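Local coordinates for cysteine desulfurase (PDB 6A6E), which catalyses the removal of sulfur from L-cysteine to give alanine and an enzyme-bound persulfide, using pyridoxal-5'-phosphate, as a SufS-type cysteine desulfurase, at residues Gly190-Ile195 / Val215-Val220; His360-Asn365 / Asp411-Gly416; Ser62-Ala67 / Ser73-Ala78. All blocks are in the same frame, centred on the assembly; numbering follows the deposited sequence.

How the interactions relate
Along the chain, interaction 3 comes first, then 1, then 2. Interaction 1 joins two loops that follow strands 179-183 and 206-210, neighbours in the seven-stranded sheet. Interaction 2 packs helix 355-366 on helix 407-423, beside the six-stranded sheet. Interaction 3 holds the loop before helix 70-90 on that helix. Centres lie about 28 Å apart for interactions 1 and 2, about 34 Å for 1 and 3, and about 48 Å for 2 and 3. The dimer brings the regions of interactions 2 and 3 together: Asp363, within 360-365, hydrogen-bonds Thr70 of the second subunit, at the start of helix 70-90. Interaction 1 thus lies near its own subunit's cofactor, while interaction 3 faces the other active site.

Interaction 1 (Gly190-Ile195 / Val215-Val220); sequences GQEMPI and VPHKKV
Glu192 and Lys218 reach toward each other from two loops and meet in a salt bridge. From CB the lysine runs nearly extended, with a slight bend at chi3, its CG anti to the backbone N (chi1 -180°). It covers about half of the gap between backbones whose nearest CA atoms, those of Glu192 and Lys218, are 9.8 Å apart; the extended Glu192 side chain covers most of the rest. CB and CG come within 4.2 Å of nothing on 190-195. CD is the first to touch, lying near both carboxylate oxygens, 3.8 Å from Glu192 OE1. CE keeps the same spacing from that oxygen. NZ ends the chain 3.1 Å from Glu192 OE1 and donates to it from above the carboxylate plane, about 50° out of it. The lysine chain also packs on a second acidic residue, Glu312 of helix 308-327.

The loops follow adjacent parallel strands, 179-183 and 206-210, of the large sheet of a fold-type I pyridoxal-phosphate enzyme. The bridge therefore ties together two strand-to-helix connections.

Glu192 OE2 is modelled at the edge of the His217 ring, too close to CE1 to be trusted. The secure polar partner of the ring is Gln185, which takes a hydrogen bond at its OE1 from His217 NE2. Gln185 lines the cofactor pocket, placing His217 in the second shell, its side chain about 10 Å from the pyridoxal-5'-phosphate.

Interaction 2 (His360-Asn365 / Asp411-Gly416); sequences HILDEN and DVLIEG
Leu362 of helix 355-366 reaches across to Leu413 and Gly416 of helix 407-423. This is helix-to-helix packing in the C-terminal part of the fold, beside the six-stranded mixed sheet. Val368, on strand 368-373 of that sheet, touches both leucines. The backbones are close at one point: Leu362 CA and Gly416 CA are 5.9 Å apart.

The fork of Leu362 does most of the work. Its CG sits beside the backbone N and anti to the carbonyl carbon (chi1 -72°), and CD1 lies anti to CA. This carries CD1 to Leu413, while CD2 branches to Gly416. CD1 meets Leu413 CD1 at 3.6 Å, a methyl-to-methyl contact. Leu413 gets there with the other common leucine shape, CG anti to its backbone N (chi1 166°) and chi2 turned to 65°. Thus each leucine gives one methyl to the pair.

The contact is apolar and buried. Leu417 and Ile420, further along helix 407-423, continue it on the Leu362 side, while Leu322 of helix 308-327 covers Leu413. The second methyl of Leu362, CD2, rests on bare glycine backbone, 3.8 Å from Gly416 CA and 3.9 Å from Gly416 C.

Interaction 3 (Ser62-Ala67 / Ser73-Ala78); sequences SNIHRA and SEATVA
The backbone of Ser62-Ala67 passes along one flank of helix 70-90, closest where Ile64 CA lies 4.8 Å from Thr76 CA, and it turns through positive phi at both His65 and Arg66. Thr76 is the main anchor. Its hydroxyl stands beside its own backbone N (chi1 -58°), a rotation that suits both of its bonds. OG1 accepts the backbone N-H of His65 at 3.0 Å, fairly straight at 151°. It also hydrogen-bonds Ala72 O, one turn earlier in the helix.

Next to this bond the packing is by van der Waals contact, mostly through methyl groups. Ile64 CG2 settles against the helix, 3.6 Å from Ala75 C and 3.7 Å from Ala75 CB. The Ala75 methyl also touches Ser62 O, at 3.4 Å. Ala67 CB lies against the start of 73-78, 3.7 Å from Ser73 N. Asn63 turns away from the helix, but its OD1 takes the Ile64 N-H at 2.8 Å, on a lone pair in the carbonyl plane.

The loop also meets the second subunit. Arg371 of that subunit binds the carbonyl oxygens of Asn63 and Arg66, and Asn63 packs on His235 of its cofactor pocket. Arg66 packs on the S-mercaptocysteine side chain (Cys376) of that neighbour. One threonine hydroxyl, bonded to helix and loop, thus holds the His65 amide and probably sets the shape the loop offers to the neighbouring active site.

Interaction 1 (Gly190-Ile195 / Val215-Val220)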
loop_
_atom_site.group_PDB
_atom_site.type_symbol
_atom_site.label_atom_id
_atom_site.label_comp_id
_atom_site.label_asym_id
_atom_site.label_seq_id
_atom_site.Cartn_x
_atom_site.Cartn_y
_atom_site.Cartn_z
ATOM N N GLY A 190 8.412 25.526 -3.646
ATOM C CA GLY A 190 7.382 25.962 -2.662
ATOM C C GLY A 190 6.199 26.665 -3.346
ATOM O O GLY A 190 5.275 27.127 -2.687
ATOM N N GLN A 191 6.213 26.772 -4.670
ATOM C CA GLN A 191 5.191 27.567 -5.362
ATOM C C GLN A 191 3.836 26.845 -5.402
ATOM O O GLN A 191 3.728 25.768 -6.016
ATOM C CB GLN A 191 5.605 27.881 -6.814
ATOM C CG GLN A 191 4.601 28.821 -7.487
ATOM C CD GLN A 191 4.863 29.110 -8.938
ATOM O OE1 GLN A 191 5.786 28.566 -9.530
ATOM N NE2 GLN A 191 3.985 29.944 -9.550
ATOM N N GLU A 192 2.816 27.423 -4.771
ATOM C CA GLU A 192 1.434 27.002 -5.002
ATOM C C GLU A 192 0.971 27.431 -6.402
ATOM O O GLU A 192 1.064 28.583 -6.737
ATOM C CB GLU A 192 0.492 27.563 -3.948
ATOM C CG GLU A 192 0.839 27.060 -2.534
ATOM C CD GLU A 192 -0.053 27.620 -1.427
ATOM O OE1 GLU A 192 -0.814 28.571 -1.697
ATOM O OE2 GLU A 192 0.009 27.114 -0.263
ATOM N N MET A 193 0.500 26.475 -7.206
ATOM C CA MET A 193 0.170 26.720 -8.581
ATOM C C MET A 193 -1.259 27.285 -8.753
ATOM O O MET A 193 -2.164 26.972 -7.978
ATOM C CB MET A 193 0.320 25.444 -9.427
ATOM C CG MET A 193 1.739 24.885 -9.506
ATOM S SD MET A 193 2.982 26.086 -10.121
ATOM C CE MET A 193 4.545 25.228 -9.876
ATOM N N PRO A 194 -1.450 28.077 -9.805
ATOM C CA PRO A 194 -2.723 28.676 -10.125
ATOM C C PRO A 194 -3.598 27.631 -10.822
ATOM O O PRO A 194 -3.836 27.670 -12.031
ATOM C CB PRO A 194 -2.312 29.857 -11.037
ATOM C CG PRO A 194 -1.175 29.295 -11.818
ATOM C CD PRO A 194 -0.399 28.482 -10.764
ATOM N N ILE A 195 -4.123 26.693 -10.042
ATOM C CA ILE A 195 -4.916 25.596 -10.610
ATOM C C ILE A 195 -6.152 26.025 -11.439
ATOM O O ILE A 195 -6.382 25.473 -12.545
ATOM C CB ILE A 195 -5.398 24.645 -9.493
ATOM C CG1 ILE A 195 -4.193 23.986 -8.847
ATOM C CG2 ILE A 195 -6.321 23.593 -10.080
ATOM C CD1 ILE A 195 -4.537 23.215 -7.584
ATOM N N VAL A 215 -2.144 19.474 -0.225
ATOM C CA VAL A 215 -3.313 19.038 0.578
ATOM C C VAL A 215 -3.063 19.090 2.075
ATOM O O VAL A 215 -3.972 19.393 2.842
ATOM C CB VAL A 215 -3.803 17.634 0.103
ATOM C CG1 VAL A 215 -4.696 16.928 1.153
ATOM C CG2 VAL A 215 -4.486 17.765 -1.253
ATOM N N PRO A 216 -1.837 18.808 2.526
ATOM C CA PRO A 216 -1.594 18.829 3.967
ATOM C C PRO A 216 -1.765 20.172 4.687
ATOM O O PRO A 216 -1.931 20.190 5.905
ATOM C CB PRO A 216 -0.113 18.446 4.064
ATOM C CG PRO A 216 0.145 17.602 2.852
ATOM C CD PRO A 216 -0.668 18.284 1.790
ATOM N N HIS A 217 -1.637 21.276 3.989
ATOM C CA HIS A 217 -1.641 22.569 4.704
ATOM C C HIS A 217 -2.581 23.592 4.091
ATOM O O HIS A 217 -2.694 24.702 4.628
ATOM C CB HIS A 217 -0.244 23.196 4.746
ATOM C CG HIS A 217 0.201 23.651 3.415
ATOM N ND1 HIS A 217 -0.046 24.929 2.955
ATOM C CD2 HIS A 217 0.867 23.007 2.427
ATOM C CE1 HIS A 217 0.406 25.041 1.713
ATOM N NE2 HIS A 217 0.971 23.893 1.365
ATOM N N LYS A 218 -3.273 23.232 3.020
ATOM C CA LYS A 218 -4.182 24.176 2.455
ATOM C C LYS A 218 -5.486 23.536 2.060
ATOM O O LYS A 218 -5.515 22.441 1.456
ATOM C CB LYS A 218 -3.540 24.826 1.254
ATOM C CG LYS A 218 -4.447 25.843 0.614
ATOM C CD LYS A 218 -3.790 26.541 -0.535
ATOM C CE LYS A 218 -4.392 27.896 -0.615
ATOM N NZ LYS A 218 -3.912 28.431 -1.900
ATOM N N LYS A 219 -6.571 24.244 2.369
ATOM C CA LYS A 219 -7.886 23.823 1.978
ATOM C C LYS A 219 -8.030 23.532 0.478
ATOM O O LYS A 219 -7.651 24.334 -0.385
ATOM C CB LYS A 219 -8.955 24.811 2.418
ATOM C CG LYS A 219 -10.317 24.164 2.390
ATOM C CD LYS A 219 -11.459 25.140 2.554
ATOM C CE LYS A 219 -12.780 24.460 2.183
ATOM N NZ LYS A 219 -13.902 25.123 2.915
ATOM N N VAL A 220 -8.591 22.355 0.186
ATOM C CA VAL A 220 -8.782 21.919 -1.202
ATOM C C VAL A 220 -10.266 21.530 -1.360
ATOM O O VAL A 220 -10.809 20.742 -0.582
ATOM C CB VAL A 220 -7.839 20.753 -1.549
ATOM C CG1 VAL A 220 -8.227 20.064 -2.852
ATOM C CG2 VAL A 220 -6.386 21.224 -1.670
#

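Interaction 2 (His360-Asn365 / Asp411-Gly416)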
loop_
_atom_site.group_PDB
_atom_site.type_symbol
_atom_site.label_atom_id
_atom_site.label_comp_id
_atom_site.label_asym_id
_atom_site.label_seq_id
_atom_site.Cartn_x
_atom_site.Cartn_y
_atom_site.Cartn_z
ATOM N N HIS A 360 24.390 17.918 7.151
ATOM C CA HIS A 360 25.068 17.110 8.117
ATOM C C HIS A 360 25.314 17.935 9.394
ATOM O O HIS A 360 24.981 17.523 10.472
ATOM C CB HIS A 360 26.399 16.556 7.579
ATOM C CG HIS A 360 27.174 15.893 8.660
ATOM N ND1 HIS A 360 26.844 14.657 9.143
ATOM C CD2 HIS A 360 28.156 16.376 9.482
ATOM C CE1 HIS A 360 27.620 14.370 10.188
ATOM N NE2 HIS A 360 28.424 15.400 10.413
ATOM N N ILE A 361 25.853 19.145 9.242
ATOM C CA ILE A 361 26.224 19.987 10.411
ATOM C C ILE A 361 24.947 20.437 11.129
ATOM O O ILE A 361 24.850 20.319 12.349
ATOM C CB ILE A 361 27.118 21.192 10.013
ATOM C CG1 ILE A 361 28.483 20.714 9.541
ATOM C CG2 ILE A 361 27.257 22.141 11.196
ATOM C CD1 ILE A 361 29.237 21.697 8.642
ATOM N N LEU A 362 23.930 20.820 10.372
ATOM C CA LEU A 362 22.605 21.180 10.983
ATOM C C LEU A 362 22.075 20.104 11.881
ATOM O O LEU A 362 21.686 20.380 13.070
ATOM C CB LEU A 362 21.554 21.565 9.930
ATOM C CG LEU A 362 21.808 22.904 9.286
ATOM C CD1 LEU A 362 20.726 23.223 8.280
ATOM C CD2 LEU A 362 21.798 23.949 10.356
ATOM N N ASP A 363 22.158 18.870 11.404
ATOM C CA ASP A 363 21.699 17.721 12.185
ATOM C C ASP A 363 22.611 17.346 13.408
ATOM O O ASP A 363 22.140 17.180 14.537
ATOM C CB ASP A 363 21.546 16.474 11.258
ATOM C CG ASP A 363 21.311 15.178 12.042
ATOM O OD1 ASP A 363 20.290 14.992 12.745
ATOM O OD2 ASP A 363 22.174 14.303 11.963
ATOM N N GLU A 364 23.910 17.224 13.189
ATOM C CA GLU A 364 24.760 16.730 14.264
ATOM C C GLU A 364 24.952 17.823 15.348
ATOM O O GLU A 364 24.817 17.551 16.545
ATOM C CB GLU A 364 26.083 16.244 13.712
ATOM C CG GLU A 364 26.588 15.025 14.464
ATOM C CD GLU A 364 28.067 14.860 14.292
ATOM O OE1 GLU A 364 28.791 15.352 15.183
ATOM O OE2 GLU A 364 28.503 14.256 13.262
ATOM N N ASN A 365 25.149 19.056 14.919
ATOM C CA ASN A 365 25.524 20.149 15.831
ATOM C C ASN A 365 24.374 21.031 16.240
ATOM O O ASN A 365 24.539 21.775 17.188
ATOM C CB ASN A 365 26.646 20.991 15.224
ATOM C CG ASN A 365 27.869 20.126 14.895
ATOM O OD1 ASN A 365 28.061 19.676 13.769
ATOM N ND2 ASN A 365 28.633 19.803 15.911
ATOM N N ASP A 411 14.488 30.017 14.020
ATOM C CA ASP A 411 15.653 30.760 14.575
ATOM C C ASP A 411 16.838 29.830 14.842
ATOM O O ASP A 411 17.993 30.207 14.623
ATOM C CB ASP A 411 15.283 31.472 15.899
ATOM C CG ASP A 411 14.313 32.630 15.695
ATOM O OD1 ASP A 411 14.162 33.092 14.588
ATOM O OD2 ASP A 411 13.699 33.110 16.656
ATOM N N VAL A 412 16.571 28.607 15.295
ATOM C CA VAL A 412 17.647 27.620 15.368
ATOM C C VAL A 412 18.258 27.302 14.001
ATOM O O VAL A 412 19.500 27.178 13.889
ATOM C CB VAL A 412 17.229 26.341 16.123
ATOM C CG1 VAL A 412 18.371 25.325 16.204
ATOM C CG2 VAL A 412 16.740 26.702 17.518
ATOM N N LEU A 413 17.415 27.154 12.954
ATOM C CA LEU A 413 17.921 26.887 11.618
ATOM C C LEU A 413 18.880 28.020 11.225
ATOM O O LEU A 413 19.977 27.772 10.721
ATOM C CB LEU A 413 16.778 26.769 10.595
ATOM C CG LEU A 413 17.202 26.828 9.125
ATOM C CD1 LEU A 413 18.056 25.621 8.786
ATOM C CD2 LEU A 413 16.035 26.917 8.177
ATOM N N ILE A 414 18.453 29.258 11.438
ATOM C CA ILE A 414 19.227 30.473 11.018
ATOM C C ILE A 414 20.573 30.521 11.773
ATOM O O ILE A 414 21.630 30.700 11.142
ATOM C CB ILE A 414 18.427 31.778 11.218
ATOM C CG1 ILE A 414 17.163 31.796 10.329
ATOM C CG2 ILE A 414 19.256 33.026 10.891
ATOM C CD1 ILE A 414 17.362 31.778 8.830
ATOM N N GLU A 415 20.534 30.298 13.087
ATOM C CA GLU A 415 21.728 30.243 13.925
ATOM C C GLU A 415 22.679 29.165 13.376
ATOM O O GLU A 415 23.895 29.361 13.274
ATOM C CB GLU A 415 21.350 29.917 15.391
ATOM C CG GLU A 415 22.528 29.597 16.301
ATOM C CD GLU A 415 22.124 29.113 17.704
ATOM O OE1 GLU A 415 20.966 29.336 18.131
ATOM O OE2 GLU A 415 22.975 28.505 18.404
ATOM N N GLY A 416 22.119 28.000 13.030
ATOM C CA GLY A 416 22.892 26.934 12.418
ATOM C C GLY A 416 23.591 27.313 11.145
ATOM O O GLY A 416 24.790 26.977 10.954
#

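Interaction 3 (Ser62-Ala67 / Ser73-Ala78)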
loop_
_atom_site.group_PDB
_atom_site.type_symbol
_atom_site.label_atom_id
_atom_site.label_comp_id
_atom_site.label_asym_id
_atom_site.label_seq_id
_atom_site.Cartn_x
_atom_site.Cartn_y
_atom_site.Cartn_z
ATOM N N SER A 62 -10.728 -7.086 11.187
ATOM C CA SER A 62 -10.869 -8.259 10.371
ATOM C C SER A 62 -10.910 -7.778 8.943
ATOM O O SER A 62 -10.929 -6.613 8.712
ATOM C CB SER A 62 -12.207 -8.975 10.593
ATOM O OG SER A 62 -12.170 -9.785 11.717
ATOM N N ASN A 63 -10.961 -8.688 7.979
ATOM C CA ASN A 63 -11.036 -8.262 6.589
ATOM C C ASN A 63 -12.454 -7.780 6.332
ATOM O O ASN A 63 -13.402 -8.168 7.029
ATOM C CB ASN A 63 -10.618 -9.358 5.616
ATOM C CG ASN A 63 -9.993 -8.761 4.333
ATOM O OD1 ASN A 63 -10.320 -7.593 3.946
ATOM N ND2 ASN A 63 -9.098 -9.519 3.683
ATOM N N ILE A 64 -12.608 -6.937 5.344
ATOM C CA ILE A 64 -13.819 -6.177 5.206
ATOM C C ILE A 64 -14.637 -6.546 3.960
ATOM O O ILE A 64 -14.134 -7.192 3.062
ATOM C CB ILE A 64 -13.461 -4.698 5.116
ATOM C CG1 ILE A 64 -12.442 -4.390 4.018
ATOM C CG2 ILE A 64 -12.921 -4.229 6.432
ATOM C CD1 ILE A 64 -12.387 -2.871 3.777
ATOM N N HIS A 65 -15.840 -6.032 3.885
ATOM C CA HIS A 65 -16.855 -6.352 2.843
ATOM C C HIS A 65 -17.389 -7.803 3.078
ATOM O O HIS A 65 -16.740 -8.601 3.743
ATOM C CB HIS A 65 -16.354 -6.150 1.371
ATOM C CG HIS A 65 -15.679 -4.841 1.136
ATOM N ND1 HIS A 65 -16.296 -3.637 1.403
ATOM C CD2 HIS A 65 -14.427 -4.532 0.703
ATOM C CE1 HIS A 65 -15.460 -2.644 1.161
ATOM N NE2 HIS A 65 -14.331 -3.154 0.703
ATOM N N ARG A 66 -18.575 -8.107 2.562
ATOM C CA ARG A 66 -19.206 -9.460 2.748
ATOM C C ARG A 66 -19.166 -9.806 4.217
ATOM O O ARG A 66 -18.690 -10.890 4.613
ATOM C CB ARG A 66 -18.463 -10.577 1.941
ATOM C CG ARG A 66 -18.688 -10.574 0.420
ATOM C CD ARG A 66 -17.723 -11.529 -0.346
ATOM N NE ARG A 66 -16.384 -10.944 -0.602
ATOM C CZ ARG A 66 -16.166 -9.852 -1.356
ATOM N NH1 ARG A 66 -17.177 -9.234 -1.951
ATOM N NH2 ARG A 66 -14.943 -9.359 -1.528
ATOM N N ALA A 67 -19.553 -8.849 5.037
ATOM C CA ALA A 67 -19.250 -8.937 6.461
ATOM C C ALA A 67 -20.426 -9.641 7.123
ATOM O O ALA A 67 -21.531 -9.134 7.056
ATOM C CB ALA A 67 -19.116 -7.553 7.058
ATOM N N SER A 73 -17.955 -6.778 10.469
ATOM C CA SER A 73 -18.872 -5.595 10.383
ATOM C C SER A 73 -18.266 -4.319 10.925
ATOM O O SER A 73 -18.373 -3.320 10.266
ATOM C CB SER A 73 -20.279 -5.761 11.055
ATOM O OG SER A 73 -20.606 -7.113 10.879
ATOM N N GLU A 74 -17.658 -4.380 12.087
ATOM C CA GLU A 74 -17.015 -3.250 12.698
ATOM C C GLU A 74 -15.946 -2.685 11.756
ATOM O O GLU A 74 -15.846 -1.457 11.573
ATOM C CB GLU A 74 -16.407 -3.645 14.059
ATOM C CG GLU A 74 -17.468 -3.905 15.131
ATOM C CD GLU A 74 -16.922 -4.381 16.488
ATOM O OE1 GLU A 74 -15.694 -4.545 16.688
ATOM O OE2 GLU A 74 -17.747 -4.576 17.411
ATOM N N ALA A 75 -15.130 -3.576 11.182
ATOM C CA ALA A 75 -13.985 -3.141 10.382
ATOM C C ALA A 75 -14.549 -2.528 9.112
ATOM O O ALA A 75 -14.083 -1.520 8.648
ATOM C CB ALA A 75 -13.068 -4.322 10.117
ATOM N N THR A 76 -15.591 -3.124 8.550
ATOM C CA THR A 76 -16.162 -2.627 7.325
ATOM C C THR A 76 -16.783 -1.235 7.493
ATOM O O THR A 76 -16.568 -0.290 6.679
ATOM C CB THR A 76 -17.221 -3.616 6.753
ATOM O OG1 THR A 76 -16.622 -4.890 6.533
ATOM C CG2 THR A 76 -17.746 -3.136 5.435
ATOM N N VAL A 77 -17.554 -1.098 8.546
ATOM C CA VAL A 77 -18.148 0.218 8.897
ATOM C C VAL A 77 -17.059 1.282 9.122
ATOM O O VAL A 77 -17.132 2.378 8.582
ATOM C CB VAL A 77 -19.069 0.049 10.138
ATOM C CG1 VAL A 77 -19.479 1.354 10.754
ATOM C CG2 VAL A 77 -20.321 -0.762 9.779
ATOM N N ALA A 78 -16.007 0.932 9.832
ATOM C CA ALA A 78 -14.955 1.914 10.117
ATOM C C ALA A 78 -14.280 2.342 8.836
ATOM O O ALA A 78 -14.000 3.539 8.659
ATOM C CB ALA A 78 -13.951 1.383 11.150
#